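Side-chain contacts in arginase (RocF) (Helicobacter pylori, PDB 4G3H), which probably catalyses the manganese-dependent hydrolysis of L-arginine to L-ornithine and urea: residues 19-22 with 23-27; 63-66 with 67-71; 72-75 with 76-80; 242-246 with 247-251. All blocks are in the same frame, centred on the assembly; numbering follows the deposited sequence.

Contact 1. Residues 19-22 with 23-27; sequences KGVR and RLREA
Arg25 N donates to Val21 O over 2.9 Å, and the side chains of the same two residues meet just outside this helical bond. Val21 sends CG1 anti to its own N (chi1 175°), which brings that methyl to 3.7 Å from Arg25 CD. Arg25 lays CG and CD against the valine, and its NE goes on to a salt bridge with Glu45. One residue earlier, Leu24 N donates to Gly20 O at 3.1 Å, and Leu24 CG packs against the same carbonyl, 3.2 Å from Gly20 O.

The outer side is charged. Arg22 is poorly ordered and its CD sits too near a backbone oxygen, which makes the details there doubtful. In the model it curls back along the helix through three successive bends, starting with CG between its N and carbonyl carbon (chi1 53°), and NH1 forms a salt bridge with Glu26 OE2, placed at 2.6 Å. As modelled, NH1 is the guanidinium nitrogen that reaches the carboxylate, the two planes standing 76° apart. Arg23 slants past Arg22 and forms a salt bridge of its own with Glu295, so the two neighbouring arginines are paired with different glutamates.

This is one stretch of helix 16-30, in the crossover from strand 2-8 to its parallel neighbour 44-50. Leu24 and Ala27 face helix 293-309 through Val298, Leu299 and Leu302, while Val21 touches Ser89 and Arg25 reaches Glu45 on strand 44-50.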
loop_
_atom_site.group_PDB
_atom_site.type_symbol
_atom_site.label_atom_id
_atom_site.label_comp_id
_atom_site.label_asym_id
_atom_site.label_seq_id
_atom_site.Cartn_x
_atom_site.Cartn_y
_atom_site.Cartn_z
ATOM N N LYS A 19 0.952 12.581 -10.551
ATOM C CA LYS A 19 -0.031 13.616 -10.834
ATOM C C LYS A 19 -1.288 13.279 -10.048
ATOM O O LYS A 19 -1.991 14.169 -9.568
ATOM C CB LYS A 19 -0.333 13.679 -12.336
ATOM C CG LYS A 19 0.859 14.150 -13.164
ATOM C CD LYS A 19 0.503 14.371 -14.627
ATOM C CE LYS A 19 1.702 14.897 -15.398
ATOM N NZ LYS A 19 1.396 15.120 -16.837
ATOM N N GLY A 20 -1.563 11.985 -9.908
ATOM C CA GLY A 20 -2.723 11.572 -9.142
ATOM C C GLY A 20 -2.564 12.037 -7.708
ATOM O O GLY A 20 -3.483 12.612 -7.114
ATOM N N VAL A 21 -1.382 11.794 -7.151
ATOM C CA VAL A 21 -1.076 12.195 -5.784
ATOM C C VAL A 21 -1.209 13.710 -5.565
ATOM O O VAL A 21 -1.771 14.142 -4.556
ATOM C CB VAL A 21 0.353 11.781 -5.387
ATOM C CG1 VAL A 21 0.688 12.327 -3.993
ATOM C CG2 VAL A 21 0.484 10.263 -5.434
ATOM N N ARG A 22 -0.688 14.519 -6.489
ATOM C CA ARG A 22 -0.781 15.967 -6.319
ATOM C C ARG A 22 -2.219 16.466 -6.384
ATOM O O ARG A 22 -2.572 17.420 -5.701
ATOM C CB ARG A 22 0.109 16.713 -7.331
ATOM C CG ARG A 22 -0.074 16.358 -8.791
ATOM C CD ARG A 22 -1.378 16.881 -9.361
ATOM N NE ARG A 22 -1.540 18.322 -9.197
ATOM C CZ ARG A 22 -2.601 19.002 -9.624
ATOM N NH1 ARG A 22 -2.679 20.310 -9.435
ATOM N NH2 ARG A 22 -3.588 18.370 -10.245
ATOM N N ARG A 23 -3.047 15.810 -7.193
ATOM C CA ARG A 23 -4.459 16.177 -7.312
ATOM C C ARG A 23 -5.171 15.915 -5.985
ATOM O O ARG A 23 -5.945 16.740 -5.500
ATOM C CB ARG A 23 -5.162 15.339 -8.380
ATOM C CG ARG A 23 -4.964 15.753 -9.823
ATOM C CD ARG A 23 -6.077 15.117 -10.647
ATOM N NE ARG A 23 -5.951 15.335 -12.083
ATOM C CZ ARG A 23 -6.871 14.970 -12.971
ATOM N NH1 ARG A 23 -6.678 15.201 -14.262
ATOM N NH2 ARG A 23 -7.991 14.380 -12.568
ATOM N N LEU A 24 -4.916 14.738 -5.422
ATOM C CA LEU A 24 -5.522 14.335 -4.165
ATOM C C LEU A 24 -5.041 15.231 -3.016
ATOM O O LEU A 24 -5.829 15.609 -2.154
ATOM C CB LEU A 24 -5.199 12.854 -3.892
ATOM C CG LEU A 24 -5.754 11.900 -4.966
ATOM C CD1 LEU A 24 -5.225 10.499 -4.761
ATOM C CD2 LEU A 24 -7.277 11.904 -4.911
ATOM N N ARG A 25 -3.758 15.579 -3.013
ATOM C CA ARG A 25 -3.205 16.448 -1.971
ATOM C C ARG A 25 -3.898 17.814 -1.966
ATOM O O ARG A 25 -4.249 18.338 -0.908
ATOM C CB ARG A 25 -1.709 16.672 -2.186
ATOM C CG ARG A 25 -0.820 15.480 -1.903
ATOM C CD ARG A 25 0.600 15.724 -2.422
ATOM N NE ARG A 25 1.267 16.860 -1.788
ATOM C CZ ARG A 25 2.505 17.255 -2.081
ATOM N NH1 ARG A 25 3.210 16.603 -3.002
ATOM N NH2 ARG A 25 3.045 18.294 -1.457
ATOM N N GLU A 26 -4.078 18.391 -3.149
ATOM C CA GLU A 26 -4.720 19.694 -3.260
ATOM C C GLU A 26 -6.196 19.635 -2.871
ATOM O O GLU A 26 -6.695 20.538 -2.201
ATOM C CB GLU A 26 -4.536 20.252 -4.677
ATOM C CG GLU A 26 -3.069 20.590 -4.976
ATOM C CD GLU A 26 -2.822 21.118 -6.386
ATOM O OE1 GLU A 26 -1.683 21.557 -6.663
ATOM O OE2 GLU A 26 -3.754 21.094 -7.217
ATOM N N ALA A 27 -6.894 18.588 -3.223
ATOM C CA ALA A 27 -8.189 18.339 -2.864
ATOM C C ALA A 27 -8.401 18.148 -1.369
ATOM O O ALA A 27 -9.130 18.744 -0.890
ATOM C CB ALA A 27 -8.830 17.353 -3.672
#

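Contact 2. Residues 63-66 with 67-71; sequences YLFC and KENLI
Phe65 and Asn69 lie one turn apart, and the asparagine covers a face of the phenyl ring. Asn69 CB stands 3.8 Å from the ring centroid, only 11° off the normal, a CH-pi contact; beyond it the amide lies almost parallel to the ring, with 9° between the planes. Phe65 has its ring anti to the backbone N (chi1 -169°), which turns it toward the next turn of the helix, where CE2 also approaches Leu70 CB.

The backbone beneath is unusual. Phe65 O accepts two bonds, from Asn69 N at 2.6 Å and Leu70 N at 3.2 Å, the donors arriving from opposite faces of the carbonyl plane. Cys66 O then skips a residue and takes Ile71 N at 2.9 Å, in the carbonyl plane. These bonds from five residues on mark the wider pi-type turn of helix 59-78, just before Pro72, which has no N-H to give. The side chain of Cys66 meets the widened turn loosely: SG is 4.4 Å from Leu70 CD2, and CB lies as far from Ile71 CD1.

Lys67 works on the outer side. Its chain bends at chi3 to bring NZ back to Tyr63 OH, donating at 2.6 Å, while its N bonds to Tyr63 O. The tyrosine ring in turn has a cation-pi contact with Lys161, and Ile71 packs on Gln99 and Ala100 of helix 94-104.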
loop_
_atom_site.group_PDB
_atom_site.type_symbol
_atom_site.label_atom_id
_atom_site.label_comp_id
_atom_site.label_asym_id
_atom_site.label_seq_id
_atom_site.Cartn_x
_atom_site.Cartn_y
_atom_site.Cartn_z
ATOM N N TYR A 63 19.159 1.338 -3.686
ATOM C CA TYR A 63 19.516 0.888 -2.349
ATOM C C TYR A 63 19.912 2.068 -1.472
ATOM O O TYR A 63 19.368 2.257 -0.389
ATOM C CB TYR A 63 20.683 -0.097 -2.412
ATOM C CG TYR A 63 21.197 -0.486 -1.047
ATOM C CD1 TYR A 63 20.511 -1.403 -0.259
ATOM C CD2 TYR A 63 22.354 0.093 -0.530
ATOM C CE1 TYR A 63 20.961 -1.737 1.013
ATOM C CE2 TYR A 63 22.814 -0.232 0.742
ATOM C CZ TYR A 63 22.112 -1.146 1.508
ATOM O OH TYR A 63 22.560 -1.470 2.766
ATOM N N LEU A 64 20.869 2.854 -1.951
ATOM C CA LEU A 64 21.353 4.008 -1.208
ATOM C C LEU A 64 20.258 5.024 -0.926
ATOM O O LEU A 64 20.165 5.550 0.184
ATOM C CB LEU A 64 22.493 4.685 -1.969
ATOM C CG LEU A 64 23.800 3.898 -2.077
ATOM C CD1 LEU A 64 24.799 4.686 -2.912
ATOM C CD2 LEU A 64 24.358 3.636 -0.685
ATOM N N PHE A 65 19.430 5.300 -1.928
ATOM C CA PHE A 65 18.357 6.270 -1.756
ATOM C C PHE A 65 17.407 5.838 -0.648
ATOM O O PHE A 65 17.044 6.637 0.216
ATOM C CB PHE A 65 17.568 6.457 -3.053
ATOM C CG PHE A 65 16.630 7.636 -3.016
ATOM C CD1 PHE A 65 17.066 8.904 -3.405
ATOM C CD2 PHE A 65 15.325 7.492 -2.549
ATOM C CE1 PHE A 65 16.215 10.007 -3.326
ATOM C CE2 PHE A 65 14.468 8.592 -2.465
ATOM C CZ PHE A 65 14.914 9.850 -2.853
ATOM N N CYS A 66 17.002 4.573 -0.679
ATOM C CA CYS A 66 16.094 4.049 0.333
ATOM C C CYS A 66 16.700 4.132 1.729
ATOM O O CYS A 66 16.062 4.621 2.667
ATOM C CB CYS A 66 15.725 2.596 0.020
ATOM S SG CYS A 66 14.531 2.418 -1.322
ATOM N N LYS A 67 17.934 3.656 1.866
ATOM C CA LYS A 67 18.608 3.681 3.157
ATOM C C LYS A 67 18.857 5.089 3.689
ATOM O O LYS A 67 18.695 5.346 4.877
ATOM C CB LYS A 67 19.947 2.943 3.074
ATOM C CG LYS A 67 20.855 3.207 4.271
ATOM C CD LYS A 67 22.204 2.511 4.154
ATOM C CE LYS A 67 22.090 1.015 4.400
ATOM N NZ LYS A 67 23.427 0.355 4.404
ATOM N N GLU A 68 19.239 6.003 2.806
ATOM C CA GLU A 68 19.564 7.362 3.225
ATOM C C GLU A 68 18.457 8.409 3.166
ATOM O O GLU A 68 18.489 9.375 3.931
ATOM C CB GLU A 68 20.760 7.864 2.415
ATOM C CG GLU A 68 21.948 6.915 2.423
ATOM C CD GLU A 68 23.108 7.425 1.585
ATOM O OE1 GLU A 68 22.906 7.690 0.381
ATOM O OE2 GLU A 68 24.223 7.557 2.131
ATOM N N ASN A 69 17.486 8.232 2.272
ATOM C CA ASN A 69 16.409 9.211 2.134
ATOM C C ASN A 69 15.006 8.746 2.501
ATOM O O ASN A 69 14.458 9.149 3.526
ATOM C CB ASN A 69 16.361 9.758 0.703
ATOM C CG ASN A 69 17.537 10.642 0.372
ATOM O OD1 ASN A 69 18.664 10.169 0.226
ATOM N ND2 ASN A 69 17.282 11.940 0.253
ATOM N N LEU A 70 14.425 7.910 1.648
ATOM C CA LEU A 70 13.069 7.424 1.856
ATOM C C LEU A 70 12.775 6.819 3.222
ATOM O O LEU A 70 11.859 7.266 3.911
ATOM C CB LEU A 70 12.697 6.416 0.769
ATOM C CG LEU A 70 11.281 5.843 0.876
ATOM C CD1 LEU A 70 10.259 6.974 0.897
ATOM C CD2 LEU A 70 11.022 4.910 -0.300
ATOM N N ILE A 71 13.537 5.804 3.615
ATOM C CA ILE A 71 13.297 5.153 4.903
ATOM C C ILE A 71 13.446 6.103 6.092
ATOM O O ILE A 71 12.586 6.145 6.968
ATOM C CB ILE A 71 14.205 3.894 5.069
ATOM C CG1 ILE A 71 13.770 2.821 4.057
ATOM C CG2 ILE A 71 14.088 3.325 6.478
ATOM C CD1 ILE A 71 14.598 1.523 4.106
#

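Contact 3. Residues 72-75 with 76-80; sequences PCMK and EVFEK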
loop_
_atom_site.group_PDB
_atom_site.type_symbol
_atom_site.label_atom_id
_atom_site.label_comp_id
_atom_site.label_asym_id
_atom_site.label_seq_id
_atom_site.Cartn_x
_atom_site.Cartn_y
_atom_site.Cartn_z
ATOM N N PRO A 72 14.530 6.891 6.136
ATOM C CA PRO A 72 14.681 7.808 7.273
ATOM C C PRO A 72 13.515 8.797 7.390
ATOM O O PRO A 72 13.044 9.084 8.493
ATOM C CB PRO A 72 16.014 8.501 6.984
ATOM C CG PRO A 72 16.796 7.420 6.288
ATOM C CD PRO A 72 15.762 6.846 5.325
ATOM N N CYS A 73 13.053 9.317 6.252
ATOM C CA CYS A 73 11.940 10.266 6.242
ATOM C C CYS A 73 10.646 9.618 6.725
ATOM O O CYS A 73 9.907 10.206 7.520
ATOM C CB CYS A 73 11.714 10.833 4.830
ATOM S SG CYS A 73 12.955 12.031 4.279
ATOM N N MET A 74 10.364 8.412 6.240
ATOM C CA MET A 74 9.151 7.727 6.653
ATOM C C MET A 74 9.205 7.337 8.131
ATOM O O MET A 74 8.171 7.298 8.799
ATOM C CB MET A 74 8.899 6.487 5.783
ATOM C CG MET A 74 8.506 6.797 4.337
ATOM S SD MET A 74 7.160 8.017 4.179
ATOM C CE MET A 74 5.822 7.195 5.084
ATOM N N LYS A 75 10.395 7.044 8.649
ATOM C CA LYS A 75 10.509 6.693 10.062
ATOM C C LYS A 75 10.102 7.906 10.885
ATOM O O LYS A 75 9.423 7.772 11.901
ATOM C CB LYS A 75 11.936 6.278 10.427
ATOM C CG LYS A 75 12.373 4.958 9.829
ATOM C CD LYS A 75 13.664 4.451 10.473
ATOM C CE LYS A 75 13.466 4.171 11.960
ATOM N NZ LYS A 75 14.664 3.546 12.588
ATOM N N GLU A 76 10.511 9.092 10.442
ATOM C CA GLU A 76 10.151 10.326 11.142
ATOM C C GLU A 76 8.636 10.440 11.226
ATOM O O GLU A 76 8.088 10.850 12.247
ATOM C CB GLU A 76 10.701 11.551 10.410
ATOM C CG GLU A 76 12.211 11.686 10.451
ATOM C CD GLU A 76 12.706 12.959 9.779
ATOM O OE1 GLU A 76 13.932 13.195 9.783
ATOM O OE2 GLU A 76 11.873 13.725 9.248
ATOM N N VAL A 77 7.959 10.081 10.139
ATOM C CA VAL A 77 6.503 10.140 10.112
ATOM C C VAL A 77 5.901 9.107 11.064
ATOM O O VAL A 77 5.054 9.435 11.894
ATOM C CB VAL A 77 5.953 9.878 8.682
ATOM C CG1 VAL A 77 4.432 9.718 8.727
ATOM C CG2 VAL A 77 6.346 11.026 7.754
ATOM N N PHE A 78 6.352 7.862 10.960
ATOM C CA PHE A 78 5.802 6.805 11.799
ATOM C C PHE A 78 6.129 6.928 13.285
ATOM O O PHE A 78 5.510 6.262 14.116
ATOM C CB PHE A 78 6.239 5.437 11.273
ATOM C CG PHE A 78 5.648 5.086 9.933
ATOM C CD1 PHE A 78 4.282 5.249 9.694
ATOM C CD2 PHE A 78 6.451 4.574 8.916
ATOM C CE1 PHE A 78 3.721 4.904 8.453
ATOM C CE2 PHE A 78 5.899 4.226 7.674
ATOM C CZ PHE A 78 4.530 4.392 7.444
ATOM N N GLU A 79 7.091 7.782 13.620
ATOM C CA GLU A 79 7.466 7.978 15.015
ATOM C C GLU A 79 6.527 8.947 15.730
ATOM O O GLU A 79 6.502 9.001 16.958
ATOM C CB GLU A 79 8.913 8.464 15.112
ATOM C CG GLU A 79 9.929 7.362 14.839
ATOM C CD GLU A 79 11.357 7.868 14.786
ATOM O OE1 GLU A 79 12.277 7.032 14.642
ATOM O OE2 GLU A 79 11.562 9.096 14.881
ATOM N N LYS A 80 5.757 9.713 14.961
ATOM C CA LYS A 80 4.798 10.653 15.539
ATOM C C LYS A 80 3.575 9.849 15.974
ATOM O O LYS A 80 3.332 8.759 15.457
ATOM C CB LYS A 80 4.372 11.702 14.509
ATOM C CG LYS A 80 5.508 12.525 13.938
ATOM C CD LYS A 80 4.983 13.665 13.073
ATOM C CE LYS A 80 4.165 14.652 13.900
ATOM N NZ LYS A 80 3.664 15.810 13.108
#
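Met74 and Phe78 make the close part of this helical turn. The methionine doubles back, bent at both chi2 (-50°) and chi3, so that its methyl CE turns along the helix and rests 3.9 Å from both CZ and CE2 of the Phe78 ring. The two side chains slant across one another, and below them Phe78 N donates almost straight to Met74 O at 2.9 Å. The same carbonyl oxygen lies 3.2 Å from Phe78 CD2, so the ring is packed against backbone as well as against the methyl. Val77 adds a slacker apolar contact, its CB at 4.5 Å from Met74 CE.

On the outer side little is drawn together. Lys75 and Glu79 carry opposite charges one turn apart, yet Lys75 NZ stays 4.7 Å from Glu79 OE1, and NZ makes its hydrogen bond to Ser103 instead. The attraction between them is therefore probably a general one and not a fixed pair. Glu79 lays CG near Lys75 O, while its N gives that oxygen only a weak, bent bond (127°). Glu76, extended beyond CG, lets its alkyl part pass Pro72 O and forms a salt bridge with Arg46.

Here helix 59-78 runs out toward strand 84-87. Its apolar side lies on the parallel sheet, Met74 on Val4, Val48 and Ile86 and Val77 on Val4 and Pro84, while Phe78 meets Phe101 of helix 94-104 edge-to-face.

Contact 4. Residues 242-246 with 247-251; sequences LFTST and GVREN
Phe243 offers its backbone O to the flank of Arg249, 3.5 Å from CD, while its ring packs on helix 293-309. Next comes Thr244, side by side with the arginine and pointing the same way: its CB lies 3.4 Å above the guanidinium plane, toward the rim, and CG2 approaches NH1 as closely as 3.0 Å. With CG2 turned to the arginine, OG1 is left to bond with Ile288 N and Ser287 OG. Ser245 centres an inverse gamma turn that ends at Thr246; its OG bonds to Glu294. Thr246 CG2 lies between the backbone N and the carbonyl carbon, 3.5 Å from Arg249 CG. A water donates to Thr246 OG1 at 2.7 Å and accepts from Val248 N at 3.0 Å, bridging the turn; OG1 also bonds to Glu281 O.

The loop follows strand 228-234 beside the manganese site, with Thr246 near the ligand Asp236, Val248 against His118, and Glu250 hydrogen-bonded to that histidine. Across the segments the arginine meets mainly carbon and the carbonyl oxygens of Phe243 and Thr246; its placing is consistent with packing plus the NH1 bond to Gly240 O, no salt bridge joining the two segments.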
loop_
_atom_site.group_PDB
_atom_site.type_symbol
_atom_site.label_atom_id
_atom_site.label_comp_id
_atom_site.label_asym_id
_atom_site.label_seq_id
_atom_site.Cartn_x
_atom_site.Cartn_y
_atom_site.Cartn_z
ATOM N N LEU A 242 -15.081 -0.749 -14.430
ATOM C CA LEU A 242 -15.719 0.279 -13.615
ATOM C C LEU A 242 -14.776 1.423 -13.226
ATOM O O LEU A 242 -15.193 2.582 -13.195
ATOM C CB LEU A 242 -16.321 -0.352 -12.351
ATOM C CG LEU A 242 -17.681 -1.063 -12.463
ATOM C CD1 LEU A 242 -17.738 -1.937 -13.703
ATOM C CD2 LEU A 242 -17.921 -1.900 -11.210
ATOM N N PHE A 243 -13.516 1.102 -12.931
ATOM C CA PHE A 243 -12.544 2.124 -12.536
ATOM C C PHE A 243 -11.344 2.048 -13.465
ATOM O O PHE A 243 -10.607 1.063 -13.463
ATOM C CB PHE A 243 -12.094 1.903 -11.091
ATOM C CG PHE A 243 -11.321 3.055 -10.520
ATOM C CD1 PHE A 243 -11.979 4.200 -10.070
ATOM C CD2 PHE A 243 -9.934 3.008 -10.444
ATOM C CE1 PHE A 243 -11.265 5.283 -9.550
ATOM C CE2 PHE A 243 -9.212 4.088 -9.925
ATOM C CZ PHE A 243 -9.880 5.223 -9.481
ATOM N N THR A 244 -11.136 3.099 -14.251
ATOM C CA THR A 244 -10.049 3.097 -15.220
ATOM C C THR A 244 -8.852 3.994 -14.921
ATOM O O THR A 244 -7.856 3.947 -15.641
ATOM C CB THR A 244 -10.590 3.456 -16.625
ATOM O OG1 THR A 244 -11.003 4.831 -16.645
ATOM C CG2 THR A 244 -11.792 2.566 -16.973
ATOM N N SER A 245 -8.934 4.801 -13.868
ATOM C CA SER A 245 -7.823 5.688 -13.528
ATOM C C SER A 245 -6.718 4.974 -12.749
ATOM O O SER A 245 -6.304 5.422 -11.681
ATOM C CB SER A 245 -8.332 6.889 -12.730
ATOM O OG SER A 245 -9.128 7.723 -13.552
ATOM N N THR A 246 -6.243 3.864 -13.300
ATOM C CA THR A 246 -5.191 3.085 -12.673
ATOM C C THR A 246 -4.364 2.420 -13.780
ATOM O O THR A 246 -4.893 2.054 -14.835
ATOM C CB THR A 246 -5.795 2.030 -11.701
ATOM O OG1 THR A 246 -4.760 1.499 -10.868
ATOM C CG2 THR A 246 -6.463 0.900 -12.464
ATOM N N GLY A 247 -3.068 2.274 -13.534
ATOM C CA GLY A 247 -2.167 1.703 -14.521
ATOM C C GLY A 247 -2.378 0.285 -15.016
ATOM O O GLY A 247 -2.198 0.017 -16.204
ATOM N N VAL A 248 -2.742 -0.632 -14.126
ATOM C CA VAL A 248 -2.947 -2.020 -14.526
ATOM C C VAL A 248 -4.335 -2.495 -14.129
ATOM O O VAL A 248 -4.527 -3.060 -13.056
ATOM C CB VAL A 248 -1.883 -2.944 -13.882
ATOM C CG1 VAL A 248 -2.053 -4.372 -14.381
ATOM C CG2 VAL A 248 -0.483 -2.426 -14.210
ATOM N N ARG A 249 -5.300 -2.254 -15.009
ATOM C CA ARG A 249 -6.687 -2.637 -14.778
ATOM C C ARG A 249 -6.910 -4.133 -14.962
ATOM O O ARG A 249 -6.430 -4.731 -15.918
ATOM C CB ARG A 249 -7.603 -1.873 -15.727
ATOM C CG ARG A 249 -7.552 -0.369 -15.567
ATOM C CD ARG A 249 -8.691 0.269 -16.336
ATOM N NE ARG A 249 -8.368 0.505 -17.736
ATOM C CZ ARG A 249 -9.259 0.499 -18.723
ATOM N NH1 ARG A 249 -10.538 0.253 -18.475
ATOM N NH2 ARG A 249 -8.870 0.766 -19.960
ATOM N N GLU A 250 -7.651 -4.731 -14.036
ATOM C CA GLU A 250 -7.942 -6.152 -14.091
ATOM C C GLU A 250 -9.449 -6.359 -13.990
ATOM O O GLU A 250 -10.111 -5.788 -13.115
ATOM C CB GLU A 250 -7.225 -6.873 -12.945
ATOM C CG GLU A 250 -5.723 -6.634 -12.923
ATOM C CD GLU A 250 -4.986 -7.400 -14.009
ATOM O OE1 GLU A 250 -5.645 -7.886 -14.955
ATOM O OE2 GLU A 250 -3.742 -7.513 -13.918
ATOM N N ASN A 251 -9.988 -7.168 -14.898
ATOM C CA ASN A 251 -11.419 -7.454 -14.911
ATOM C C ASN A 251 -11.805 -8.349 -13.744
ATOM O O ASN A 251 -10.942 -8.922 -13.074
ATOM C CB ASN A 251 -11.808 -8.131 -16.230
ATOM C CG ASN A 251 -11.762 -7.175 -17.411
ATOM O OD1 ASN A 251 -11.639 -7.594 -18.561
ATOM N ND2 ASN A 251 -11.872 -5.882 -17.130
HETATM O O HOH W 1 -2.853 -0.433 -11.100
#

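All four contacts are local, each within one continuous stretch, so none closes a long loop; along the chain they come in series, without nesting or crossing. Contact 1 lies on helix 16-30, in the connection that leads from strand 2-8 to strand 44-50. Contacts 2 and 3 follow on helix 59-78, which leads from strand 44-50 to strand 84-87, and they meet where Pro72 CG comes 3.1 Å from Lys67 O. Contact 4 comes much later, in the loop after strand 228-234, and lies across the chain's centre from contact 3, about 31 Å between centres. Helix 293-309 is shared by contacts 1 and 4, and helix 94-104 by contacts 2 and 3.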